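Local coordinates for glutathione S-transferase, N-terminal domain protein (Pseudomonas putida, PDB 4NAX) that binds oxidized glutathione disulfide, one molecule per subunit, and probably works as a glutathione-dependent transferase of the glutathione S-transferase superfamily, at residues A[19-24]-A[36-41]; A[64-67]-A[72-75]; A[92-97]-A[181-186]; A[170-175]-A[214-219]. All blocks are in the same frame, centred on the assembly; numbering follows the deposited sequence.

Contact 1 (A[19-24]-A[36-41]); sequences ERLQLY and IMLEEI
Leu-38 of the helix reaches across to Leu-21 and Leu-23 of the strand, and apolar contact is all that passes between 19-24 and 36-41. A single methyl does the touching: CD1 of Leu-38 lies 4.1 Å from CD2 of Leu-21 and 4.2 Å from CD2 of Leu-23. Two residues apart on an extended strand, the two leucines turn to the same side, and each offers its CD2 methyl to the single methyl of Leu-38. With its CG set opposite the backbone N (chi1 -178°), Leu-21 stretches outward to meet that methyl at a slant. All three leucines are buried.

No polar bond crosses between the segments, and Gln-22 makes its bonds on the strand's other side. Between Leu-21 and Leu-23, it points away from the helix and folds back on its own chain, giving NE2 to the backbone O of Arg-20 at 2.9 Å. The bond is nearly straight (165°), and the acceptor lies in the amide plane of Gln-22, although the donor stands above the carbonyl plane of Arg-20. Further bonds to Glu-46 and His-48 hold both ends of this buried amide.

This pairing packs the first strand of the thioredoxin-like domain against the helix of its beta-alpha-beta unit, which strand 45-49 completes. Strand 21-25 runs parallel to 45-49 and antiparallel to 73-76. Helix 90-101 adjoins both partners, through Leu-97 on Leu-21 and Leu-94 on Met-37, while Ile-36 carries the helix on to Ile-183 of helix 180-193.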
loop_
_atom_site.group_PDB
_atom_site.type_symbol
_atom_site.label_atom_id
_atom_site.label_comp_id
_atom_site.label_asym_id
_atom_site.label_seq_id
_atom_site.Cartn_x
_atom_site.Cartn_y
_atom_site.Cartn_z
ATOM N N GLU A 19 -25.937 -13.962 5.041
ATOM C CA GLU A 19 -26.368 -12.589 4.816
ATOM C C GLU A 19 -25.360 -11.565 5.353
ATOM O O GLU A 19 -25.531 -10.367 5.148
ATOM C CB GLU A 19 -27.739 -12.366 5.470
ATOM C CG GLU A 19 -27.762 -12.202 7.002
ATOM C CD GLU A 19 -27.603 -13.479 7.853
ATOM O OE1 GLU A 19 -27.729 -13.332 9.087
ATOM O OE2 GLU A 19 -27.350 -14.587 7.348
ATOM N N ARG A 20 -24.333 -12.037 6.069
ATOM C CA ARG A 20 -23.307 -11.164 6.653
ATOM C C ARG A 20 -22.023 -11.209 5.873
ATOM O O ARG A 20 -21.623 -12.252 5.380
ATOM C CB ARG A 20 -22.986 -11.577 8.097
ATOM C CG ARG A 20 -24.181 -11.442 9.020
ATOM C CD ARG A 20 -23.848 -11.760 10.471
ATOM N NE ARG A 20 -25.094 -11.722 11.212
ATOM C CZ ARG A 20 -25.321 -12.272 12.395
ATOM N NH1 ARG A 20 -24.360 -12.908 13.038
ATOM N NH2 ARG A 20 -26.539 -12.174 12.933
ATOM N N LEU A 21 -21.331 -10.067 5.847
ATOM C CA LEU A 21 -19.952 -10.016 5.372
ATOM C C LEU A 21 -19.127 -11.100 6.076
ATOM O O LEU A 21 -19.190 -11.257 7.307
ATOM C CB LEU A 21 -19.384 -8.628 5.625
ATOM C CG LEU A 21 -17.950 -8.404 5.129
ATOM C CD1 LEU A 21 -17.766 -6.956 4.715
ATOM C CD2 LEU A 21 -16.901 -8.776 6.171
ATOM N N GLN A 22 -18.357 -11.826 5.274
ATOM C CA GLN A 22 -17.482 -12.895 5.731
ATOM C C GLN A 22 -16.055 -12.375 5.776
ATOM O O GLN A 22 -15.554 -11.832 4.794
ATOM C CB GLN A 22 -17.568 -14.103 4.781
ATOM C CG GLN A 22 -18.991 -14.617 4.556
ATOM C CD GLN A 22 -19.557 -15.325 5.764
ATOM O OE1 GLN A 22 -18.985 -16.314 6.238
ATOM N NE2 GLN A 22 -20.675 -14.847 6.264
ATOM N N LEU A 23 -15.418 -12.542 6.931
ATOM C CA LEU A 23 -14.036 -12.150 7.147
ATOM C C LEU A 23 -13.170 -13.380 7.332
ATOM O O LEU A 23 -13.482 -14.233 8.157
ATOM C CB LEU A 23 -13.915 -11.275 8.391
ATOM C CG LEU A 23 -12.509 -10.903 8.832
ATOM C CD1 LEU A 23 -11.782 -10.048 7.796
ATOM C CD2 LEU A 23 -12.538 -10.201 10.180
ATOM N N TYR A 24 -12.076 -13.465 6.576
ATOM C CA TYR A 24 -11.133 -14.590 6.653
ATOM C C TYR A 24 -9.810 -13.999 7.098
ATOM O O TYR A 24 -9.163 -13.279 6.340
ATOM C CB TYR A 24 -11.032 -15.310 5.309
ATOM C CG TYR A 24 -12.391 -15.642 4.707
ATOM C CD1 TYR A 24 -13.102 -16.793 5.061
ATOM C CD2 TYR A 24 -12.991 -14.773 3.809
ATOM C CE1 TYR A 24 -14.351 -17.061 4.509
ATOM C CE2 TYR A 24 -14.223 -15.052 3.241
ATOM C CZ TYR A 24 -14.912 -16.179 3.609
ATOM O OH TYR A 24 -16.134 -16.436 3.026
ATOM N N ILE A 36 -10.980 -4.364 13.458
ATOM C CA ILE A 36 -11.183 -3.092 14.124
ATOM C C ILE A 36 -12.163 -2.231 13.324
ATOM O O ILE A 36 -13.099 -1.646 13.881
ATOM C CB ILE A 36 -9.859 -2.344 14.363
ATOM C CG1 ILE A 36 -9.034 -3.068 15.418
ATOM C CG2 ILE A 36 -10.140 -0.910 14.802
ATOM C CD1 ILE A 36 -7.619 -2.570 15.537
ATOM N N MET A 37 -11.952 -2.126 12.014
ATOM C CA MET A 37 -12.829 -1.327 11.192
ATOM C C MET A 37 -14.291 -1.787 11.303
ATOM O O MET A 37 -15.186 -0.966 11.467
ATOM C CB MET A 37 -12.361 -1.400 9.737
ATOM C CG MET A 37 -13.218 -0.620 8.762
ATOM S SD MET A 37 -13.179 1.150 9.091
ATOM C CE MET A 37 -14.058 1.718 7.641
ATOM N N LEU A 38 -14.514 -3.093 11.198
ATOM C CA LEU A 38 -15.857 -3.638 11.271
ATOM C C LEU A 38 -16.496 -3.353 12.629
ATOM O O LEU A 38 -17.687 -2.992 12.708
ATOM C CB LEU A 38 -15.830 -5.131 10.984
ATOM C CG LEU A 38 -15.530 -5.460 9.513
ATOM C CD1 LEU A 38 -15.053 -6.893 9.370
ATOM C CD2 LEU A 38 -16.748 -5.195 8.647
ATOM N N GLU A 39 -15.702 -3.490 13.692
ATOM C CA GLU A 39 -16.197 -3.154 15.033
ATOM C C GLU A 39 -16.547 -1.676 15.156
ATOM O O GLU A 39 -17.531 -1.314 15.803
ATOM C CB GLU A 39 -15.173 -3.556 16.109
ATOM C CG GLU A 39 -14.939 -5.053 16.230
ATOM C CD GLU A 39 -16.111 -5.808 16.821
ATOM O OE1 GLU A 39 -16.800 -5.263 17.706
ATOM O OE2 GLU A 39 -16.330 -6.967 16.413
ATOM N N GLU A 40 -15.720 -0.801 14.591
ATOM C CA GLU A 40 -15.955 0.654 14.669
ATOM C C GLU A 40 -17.250 1.064 13.961
ATOM O O GLU A 40 -17.971 1.916 14.460
ATOM C CB GLU A 40 -14.807 1.442 14.030
ATOM C CG GLU A 40 -13.494 1.403 14.794
ATOM C CD GLU A 40 -13.421 2.315 16.024
ATOM O OE1 GLU A 40 -14.450 2.858 16.520
ATOM O OE2 GLU A 40 -12.299 2.460 16.564
ATOM N N ILE A 41 -17.498 0.486 12.787
ATOM C CA ILE A 41 -18.604 0.930 11.951
ATOM C C ILE A 41 -19.910 0.209 12.276
ATOM O O ILE A 41 -20.974 0.623 11.819
ATOM C CB ILE A 41 -18.289 0.866 10.436
ATOM C CG1 ILE A 41 -18.186 -0.578 9.946
ATOM C CG2 ILE A 41 -17.045 1.695 10.131
ATOM C CD1 ILE A 41 -17.847 -0.751 8.481
#

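Contact 2 (A[64-67]-A[72-75]); sequences SLSA and PAIL
Leu-65 lays its two methyls along one side of the strand. CD2 rests on CB of Ala-73 at 3.6 Å, while CD1 meets CB of Leu-75 at 3.9 Å, and the fork sits over the carbonyl between them, with O of Ile-74 3.6 Å from CD1 and 3.7 Å from CD2. CG opposite the backbone N (chi1 -174°) extends the side chain toward the strand. Beside it, Ser-66 adds its OG at 3.7 Å from the same Ala-73 CB. Ile-74 starts off away from 64-67, and its side chain packs on Leu-21, Leu-23 and Ile-93.

The short turn from 68 to 71 brings the chain back to a cis peptide before Pro-72, the cis-proline that marks the thioredoxin fold, and here Pro-72 touches the bound glutathione disulfide. Within that turn, the Ser-66 hydroxyl is hydrogen-bonded to the backbone O of Lys-70. Further out, Ala-73 and Leu-75 pair through their backbones with Tyr-24 and Gln-22 of strand 21-25, and Ile-74 pairs with Leu-87 of strand 85-88. Leu-65 and Ser-66 also lie against Pro-86 and Phe-88 of that last strand, and Ala-67 packs on Trp-118 of the second subunit.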
loop_
_atom_site.group_PDB
_atom_site.type_symbol
_atom_site.label_atom_id
_atom_site.label_comp_id
_atom_site.label_asym_id
_atom_site.label_seq_id
_atom_site.Cartn_x
_atom_site.Cartn_y
_atom_site.Cartn_z
ATOM N N SER A 64 -8.321 -19.162 -3.887
ATOM C CA SER A 64 -9.351 -18.896 -4.896
ATOM C C SER A 64 -9.986 -17.529 -4.719
ATOM O O SER A 64 -10.476 -16.939 -5.680
ATOM C CB SER A 64 -10.433 -19.975 -4.911
ATOM O OG SER A 64 -11.281 -19.949 -3.774
ATOM N N LEU A 65 -9.997 -17.026 -3.489
ATOM C CA LEU A 65 -10.442 -15.669 -3.248
ATOM C C LEU A 65 -9.248 -14.744 -3.027
ATOM O O LEU A 65 -9.134 -13.700 -3.660
ATOM C CB LEU A 65 -11.385 -15.627 -2.067
ATOM C CG LEU A 65 -12.004 -14.247 -1.863
ATOM C CD1 LEU A 65 -13.395 -14.346 -1.310
ATOM C CD2 LEU A 65 -11.121 -13.389 -0.983
ATOM N N SER A 66 -8.332 -15.146 -2.156
ATOM C CA SER A 66 -7.237 -14.280 -1.756
ATOM C C SER A 66 -5.971 -14.675 -2.509
ATOM O O SER A 66 -5.189 -15.511 -2.058
ATOM C CB SER A 66 -7.082 -14.378 -0.250
ATOM O OG SER A 66 -6.269 -13.322 0.192
ATOM N N ALA A 67 -5.808 -14.095 -3.704
ATOM C CA ALA A 67 -4.876 -14.615 -4.710
ATOM C C ALA A 67 -3.425 -14.566 -4.271
ATOM O O ALA A 67 -2.607 -15.358 -4.730
ATOM C CB ALA A 67 -5.016 -13.866 -6.036
ATOM N N PRO A 72 -5.660 -10.181 5.634
ATOM C CA PRO A 72 -7.087 -10.510 5.622
ATOM C C PRO A 72 -7.685 -10.548 4.209
ATOM O O PRO A 72 -7.148 -9.956 3.262
ATOM C CB PRO A 72 -7.701 -9.374 6.415
ATOM C CG PRO A 72 -6.837 -8.195 6.067
ATOM C CD PRO A 72 -5.427 -8.773 5.985
ATOM N N ALA A 73 -8.843 -11.185 4.116
ATOM C CA ALA A 73 -9.663 -11.185 2.902
ATOM C C ALA A 73 -11.109 -11.171 3.361
ATOM O O ALA A 73 -11.425 -11.610 4.474
ATOM C CB ALA A 73 -9.369 -12.379 2.033
ATOM N N ILE A 74 -11.981 -10.663 2.504
ATOM C CA ILE A 74 -13.409 -10.656 2.771
ATOM C C ILE A 74 -14.208 -11.194 1.589
ATOM O O ILE A 74 -13.751 -11.184 0.443
ATOM C CB ILE A 74 -13.948 -9.257 3.144
ATOM C CG1 ILE A 74 -13.767 -8.244 2.001
ATOM C CG2 ILE A 74 -13.291 -8.762 4.429
ATOM C CD1 ILE A 74 -14.585 -6.982 2.142
ATOM N N LEU A 75 -15.427 -11.617 1.899
ATOM C CA LEU A 75 -16.455 -11.909 0.885
ATOM C C LEU A 75 -17.729 -11.259 1.398
ATOM O O LEU A 75 -18.315 -11.712 2.384
ATOM C CB LEU A 75 -16.618 -13.402 0.683
ATOM C CG LEU A 75 -17.665 -13.821 -0.349
ATOM C CD1 LEU A 75 -17.401 -13.224 -1.718
ATOM C CD2 LEU A 75 -17.688 -15.341 -0.401
#

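Contact 3 (A[92-97]-A[181-186]); sequences AILQYL and ADIAIF
Leu-94 spreads its two methyls over consecutive residues of helix 180-193. CD1 meets CB of Ala-184 at 3.9 Å, and CD2 meets CG2 of Ile-183 at 4.0 Å. The leucine is extended, with CG opposite its carbonyl carbon (chi1 -71°) and chi2 near 176°, carrying the fork across to the second helix. Ile-183 answers with one branch: its CG2, opposite the backbone N, faces Leu-94 while the residue also touches Leu-104 and Tyr-178. Ala-184 has only a methyl to give, and the helices come close here, with CA atoms of Leu-94 and Ala-184 8.1 Å apart.

Helix 90-101 belongs to the thioredoxin-like domain and helix 180-193 to the all-helical one, so the pair bridges the two domains of the glutathione transferase fold. Near the second helix's start, OD2 of Asp-182 bonds to N of Ser-179 and OG of Ser-179 to N of Ala-181, which resembles the N-capping box of glutathione transferases; OD1 bonds to N of Met-174. On the first helix, Gln-95 bonds to Gln-95 of the second subunit.

Since the contact is made by aliphatic carbons, with no hydrogen bond or charge between the segments, the domains are joined by shape and burial rather than directional bonds.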
loop_
_atom_site.group_PDB
_atom_site.type_symbol
_atom_site.label_atom_id
_atom_site.label_comp_id
_atom_site.label_asym_id
_atom_site.label_seq_id
_atom_site.Cartn_x
_atom_site.Cartn_y
_atom_site.Cartn_z
ATOM N N ALA A 92 -7.177 -1.978 0.885
ATOM C CA ALA A 92 -8.306 -1.945 -0.047
ATOM C C ALA A 92 -9.614 -2.213 0.690
ATOM O O ALA A 92 -10.633 -1.563 0.444
ATOM C CB ALA A 92 -8.130 -2.912 -1.206
ATOM N N ILE A 93 -9.603 -3.192 1.596
ATOM C CA ILE A 93 -10.767 -3.503 2.413
ATOM C C ILE A 93 -11.159 -2.315 3.291
ATOM O O ILE A 93 -12.345 -2.024 3.411
ATOM C CB ILE A 93 -10.524 -4.778 3.238
ATOM C CG1 ILE A 93 -10.325 -5.993 2.311
ATOM C CG2 ILE A 93 -11.676 -5.005 4.207
ATOM C CD1 ILE A 93 -9.686 -7.190 3.004
ATOM N N LEU A 94 -10.185 -1.636 3.892
ATOM C CA LEU A 94 -10.508 -0.462 4.680
ATOM C C LEU A 94 -11.222 0.592 3.851
ATOM O O LEU A 94 -12.217 1.181 4.286
ATOM C CB LEU A 94 -9.260 0.147 5.307
ATOM C CG LEU A 94 -8.606 -0.635 6.442
ATOM C CD1 LEU A 94 -7.326 0.061 6.897
ATOM C CD2 LEU A 94 -9.547 -0.789 7.639
ATOM N N GLN A 95 -10.707 0.872 2.661
ATOM C CA GLN A 95 -11.327 1.876 1.821
ATOM C C GLN A 95 -12.732 1.427 1.394
ATOM O O GLN A 95 -13.679 2.215 1.435
ATOM C CB GLN A 95 -10.440 2.187 0.616
ATOM C CG GLN A 95 -11.025 3.257 -0.271
ATOM C CD GLN A 95 -10.067 3.775 -1.330
ATOM O OE1 GLN A 95 -8.918 3.365 -1.441
ATOM N NE2 GLN A 95 -10.546 4.712 -2.103
ATOM N N TYR A 96 -12.866 0.172 0.983
ATOM C CA TYR A 96 -14.170 -0.390 0.640
ATOM C C TYR A 96 -15.194 -0.211 1.787
ATOM O O TYR A 96 -16.307 0.280 1.584
ATOM C CB TYR A 96 -14.047 -1.876 0.296
ATOM C CG TYR A 96 -15.393 -2.551 0.144
ATOM C CD1 TYR A 96 -16.239 -2.222 -0.903
ATOM C CD2 TYR A 96 -15.849 -3.489 1.063
ATOM C CE1 TYR A 96 -17.491 -2.797 -1.029
ATOM C CE2 TYR A 96 -17.091 -4.081 0.930
ATOM C CZ TYR A 96 -17.916 -3.733 -0.121
ATOM O OH TYR A 96 -19.150 -4.317 -0.302
ATOM N N LEU A 97 -14.795 -0.598 2.996
ATOM C CA LEU A 97 -15.703 -0.514 4.129
ATOM C C LEU A 97 -16.036 0.911 4.514
ATOM O O LEU A 97 -17.167 1.188 4.915
ATOM C CB LEU A 97 -15.141 -1.267 5.336
ATOM C CG LEU A 97 -15.059 -2.776 5.174
ATOM C CD1 LEU A 97 -14.353 -3.387 6.380
ATOM C CD2 LEU A 97 -16.425 -3.422 4.994
ATOM N N ALA A 181 -6.914 5.734 8.042
ATOM C CA ALA A 181 -5.450 5.869 8.124
ATOM C C ALA A 181 -4.947 5.512 9.528
ATOM O O ALA A 181 -3.895 4.881 9.674
ATOM C CB ALA A 181 -4.993 7.270 7.734
ATOM N N ASP A 182 -5.655 5.950 10.566
ATOM C CA ASP A 182 -5.277 5.596 11.938
ATOM C C ASP A 182 -5.400 4.101 12.174
ATOM O O ASP A 182 -4.533 3.476 12.784
ATOM C CB ASP A 182 -6.112 6.355 12.950
ATOM C CG ASP A 182 -6.103 7.843 12.687
ATOM O OD1 ASP A 182 -5.030 8.464 12.799
ATOM O OD2 ASP A 182 -7.160 8.388 12.347
ATOM N N ILE A 183 -6.502 3.540 11.688
ATOM C CA ILE A 183 -6.756 2.115 11.849
ATOM C C ILE A 183 -5.671 1.285 11.146
ATOM O O ILE A 183 -5.272 0.223 11.634
ATOM C CB ILE A 183 -8.178 1.766 11.370
ATOM C CG1 ILE A 183 -9.194 2.431 12.318
ATOM C CG2 ILE A 183 -8.392 0.256 11.316
ATOM C CD1 ILE A 183 -10.617 2.393 11.810
ATOM N N ALA A 184 -5.161 1.773 10.024
ATOM C CA ALA A 184 -4.100 1.061 9.321
ATOM C C ALA A 184 -2.751 1.153 10.042
ATOM O O ALA A 184 -1.984 0.198 10.042
ATOM C CB ALA A 184 -3.949 1.614 7.907
ATOM N N ILE A 185 -2.453 2.314 10.625
ATOM C CA ILE A 185 -1.128 2.583 11.167
ATOM C C ILE A 185 -0.906 2.062 12.589
ATOM O O ILE A 185 0.100 1.414 12.873
ATOM C CB ILE A 185 -0.852 4.104 11.114
ATOM C CG1 ILE A 185 -0.654 4.554 9.667
ATOM C CG2 ILE A 185 0.325 4.488 11.991
ATOM C CD1 ILE A 185 -0.733 6.047 9.461
ATOM N N PHE A 186 -1.845 2.334 13.492
ATOM C CA PHE A 186 -1.549 2.089 14.898
ATOM C C PHE A 186 -1.441 0.613 15.314
ATOM O O PHE A 186 -0.639 0.317 16.187
ATOM C CB PHE A 186 -2.451 2.963 15.805
ATOM C CG PHE A 186 -2.086 4.416 15.651
ATOM C CD1 PHE A 186 -0.900 4.888 16.187
ATOM C CD2 PHE A 186 -2.852 5.275 14.891
ATOM C CE1 PHE A 186 -0.478 6.189 15.947
ATOM C CE2 PHE A 186 -2.457 6.576 14.651
ATOM C CZ PHE A 186 -1.269 7.029 15.185
#

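Contact 4 (A[170-175]-A[214-219]); sequences GRQWMA and LANFLE
Trp-173 has the most surface covered here, its six-membered ring lying against Asn-216 and Phe-217 of helix 208-219. The contact belongs to the all-helical C-terminal domain of the glutathione transferase fold, where the loop between helices 148-168 and 180-193 is laid on a later helix. The indole presents an edge: CH2 is 4.0 Å from CA of Phe-217, close to the ring plane, and CZ3 is 4.2 Å from its CB. From the other residue's point of view, CZ3 likewise arrives at the edge of the Phe-217 ring. Tyr-178 touches both aromatic residues, and Phe-217 continues onto Pro-187.

Asn-216 reaches the loop through water. Its OD1 stands 4.0 Å from NE2 of Gln-172, too far for a direct bond although the amide planes are only 22° apart. Two waters close the gap, each giving a hydrogen to OD1: one also donates to O of Gln-172, the other accepts from NE2 of Gln-172. The first sits above a face of the Trp-173 ring, toward its rim.

Within the loop, Arg-171 NE bonds to O of Trp-173 at 2.9 Å, nearly in line with the carbonyl but bent to 135° at the hydrogen, the oxygen tilted 28° out of the guanidinium plane.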
loop_
_atom_site.group_PDB
_atom_site.type_symbol
_atom_site.label_atom_id
_atom_site.label_comp_id
_atom_site.label_asym_id
_atom_site.label_seq_id
_atom_site.Cartn_x
_atom_site.Cartn_y
_atom_site.Cartn_z
ATOM N N GLY A 170 0.448 18.444 17.764
ATOM C CA GLY A 170 -0.692 19.361 17.710
ATOM C C GLY A 170 -2.004 18.785 17.197
ATOM O O GLY A 170 -2.980 19.516 17.068
ATOM N N ARG A 171 -2.012 17.490 16.892
ATOM C CA ARG A 171 -3.156 16.811 16.261
ATOM C C ARG A 171 -3.618 15.632 17.097
ATOM O O ARG A 171 -2.823 15.023 17.811
ATOM C CB ARG A 171 -2.754 16.159 14.931
ATOM C CG ARG A 171 -2.138 17.022 13.879
ATOM C CD ARG A 171 -2.084 16.188 12.634
ATOM N NE ARG A 171 -3.433 16.043 12.126
ATOM C CZ ARG A 171 -3.897 16.698 11.071
ATOM N NH1 ARG A 171 -3.109 17.543 10.407
ATOM N NH2 ARG A 171 -5.155 16.529 10.687
ATOM N N GLN A 172 -4.879 15.260 16.924
ATOM C CA GLN A 172 -5.384 14.033 17.523
ATOM C C GLN A 172 -5.146 12.807 16.649
ATOM O O GLN A 172 -4.859 11.733 17.168
ATOM C CB GLN A 172 -6.885 14.160 17.821
ATOM C CG GLN A 172 -7.231 15.294 18.766
ATOM C CD GLN A 172 -6.414 15.275 20.047
ATOM O OE1 GLN A 172 -5.789 16.273 20.421
ATOM N NE2 GLN A 172 -6.426 14.150 20.729
ATOM N N TRP A 173 -5.279 12.968 15.331
ATOM C CA TRP A 173 -5.277 11.849 14.395
ATOM C C TRP A 173 -4.541 12.216 13.112
ATOM O O TRP A 173 -4.109 13.361 12.920
ATOM C CB TRP A 173 -6.707 11.381 14.085
ATOM C CG TRP A 173 -7.504 10.946 15.268
ATOM C CD1 TRP A 173 -8.613 11.564 15.775
ATOM C CD2 TRP A 173 -7.306 9.767 16.061
ATOM N NE1 TRP A 173 -9.088 10.866 16.855
ATOM C CE2 TRP A 173 -8.314 9.757 17.051
ATOM C CE3 TRP A 173 -6.355 8.742 16.058
ATOM C CZ2 TRP A 173 -8.412 8.752 18.014
ATOM C CZ3 TRP A 173 -6.456 7.728 17.022
ATOM C CH2 TRP A 173 -7.481 7.744 17.980
ATOM N N MET A 174 -4.358 11.244 12.233
ATOM C CA MET A 174 -3.637 11.510 10.986
ATOM C C MET A 174 -4.313 12.566 10.114
ATOM O O MET A 174 -3.646 13.449 9.542
ATOM C CB MET A 174 -3.455 10.219 10.189
ATOM C CG MET A 174 -2.554 9.192 10.864
ATOM S SD MET A 174 -0.882 9.746 11.260
ATOM C CE MET A 174 -0.201 9.980 9.621
ATOM N N ALA A 175 -5.630 12.458 9.984
ATOM C CA ALA A 175 -6.434 13.441 9.276
ATOM C C ALA A 175 -7.289 14.193 10.299
ATOM O O ALA A 175 -7.141 13.992 11.502
ATOM C CB ALA A 175 -7.285 12.769 8.216
ATOM N N LEU A 214 -1.088 6.546 19.912
ATOM C CA LEU A 214 -1.213 5.106 20.101
ATOM C C LEU A 214 -2.016 4.779 21.356
ATOM O O LEU A 214 -2.919 3.936 21.341
ATOM C CB LEU A 214 0.151 4.440 20.170
ATOM C CG LEU A 214 0.126 2.941 20.477
ATOM C CD1 LEU A 214 -0.567 2.166 19.357
ATOM C CD2 LEU A 214 1.545 2.417 20.682
ATOM N N ALA A 215 -1.688 5.441 22.461
ATOM C CA ALA A 215 -2.446 5.209 23.700
ATOM C C ALA A 215 -3.931 5.547 23.512
ATOM O O ALA A 215 -4.807 4.796 23.945
ATOM C CB ALA A 215 -1.856 5.989 24.862
ATOM N N ASN A 216 -4.224 6.662 22.847
ATOM C CA ASN A 216 -5.608 7.036 22.610
ATOM C C ASN A 216 -6.334 5.962 21.753
ATOM O O ASN A 216 -7.483 5.598 22.001
ATOM C CB ASN A 216 -5.715 8.368 21.861
ATOM C CG ASN A 216 -5.204 9.565 22.635
ATOM O OD1 ASN A 216 -4.976 10.635 22.025
ATOM N ND2 ASN A 216 -5.045 9.440 23.943
ATOM N N PHE A 217 -5.651 5.475 20.727
ATOM C CA PHE A 217 -6.174 4.450 19.838
ATOM C C PHE A 217 -6.531 3.186 20.632
ATOM O O PHE A 217 -7.634 2.635 20.502
ATOM C CB PHE A 217 -5.111 4.131 18.794
ATOM C CG PHE A 217 -5.527 3.098 17.770
ATOM C CD1 PHE A 217 -6.376 3.431 16.727
ATOM C CD2 PHE A 217 -5.039 1.811 17.830
ATOM C CE1 PHE A 217 -6.721 2.495 15.765
ATOM C CE2 PHE A 217 -5.361 0.874 16.871
ATOM C CZ PHE A 217 -6.198 1.216 15.821
ATOM N N LEU A 218 -5.612 2.761 21.495
ATOM C CA LEU A 218 -5.787 1.512 22.221
ATOM C C LEU A 218 -6.879 1.596 23.294
ATOM O O LEU A 218 -7.390 0.578 23.733
ATOM C CB LEU A 218 -4.452 1.034 22.811
ATOM C CG LEU A 218 -3.390 0.645 21.785
ATOM C CD1 LEU A 218 -2.056 0.380 22.462
ATOM C CD2 LEU A 218 -3.817 -0.544 20.950
ATOM N N GLU A 219 -7.247 2.801 23.707
ATOM C CA GLU A 219 -8.356 2.988 24.650
ATOM C C GLU A 219 -9.723 2.759 24.017
ATOM O O GLU A 219 -10.715 2.583 24.725
ATOM C CB GLU A 219 -8.320 4.410 25.255
ATOM C CG GLU A 219 -7.177 4.631 26.246
ATOM C CD GLU A 219 -6.851 6.103 26.492
ATOM O OE1 GLU A 219 -5.753 6.390 27.041
ATOM O OE2 GLU A 219 -7.677 6.977 26.128
HETATM O O HOH W 1 -5.882 10.523 19.248
HETATM O O HOH W 2 -4.384 13.532 22.495
#

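From the N terminus, contact 1 closes the short connection between the first strand and its helix, and contact 2 then closes the short connection into strand 73-76. The two follow in series and share a sheet, since strands 21-25 and 73-76 are neighbours. Contact 3 spans a far longer loop, from helix 90-101 to helix 180-193, and ties the thioredoxin-like domain to the helical one. Contact 4 opens within that loop and ends beyond it, so contacts 3 and 4 cross. They also touch, as Phe-186 packs on Phe-217. Contact 3 touches contacts 1 and 2 as well, whereas contacts 2 and 4 stay about 14 Å apart at their nearest atoms.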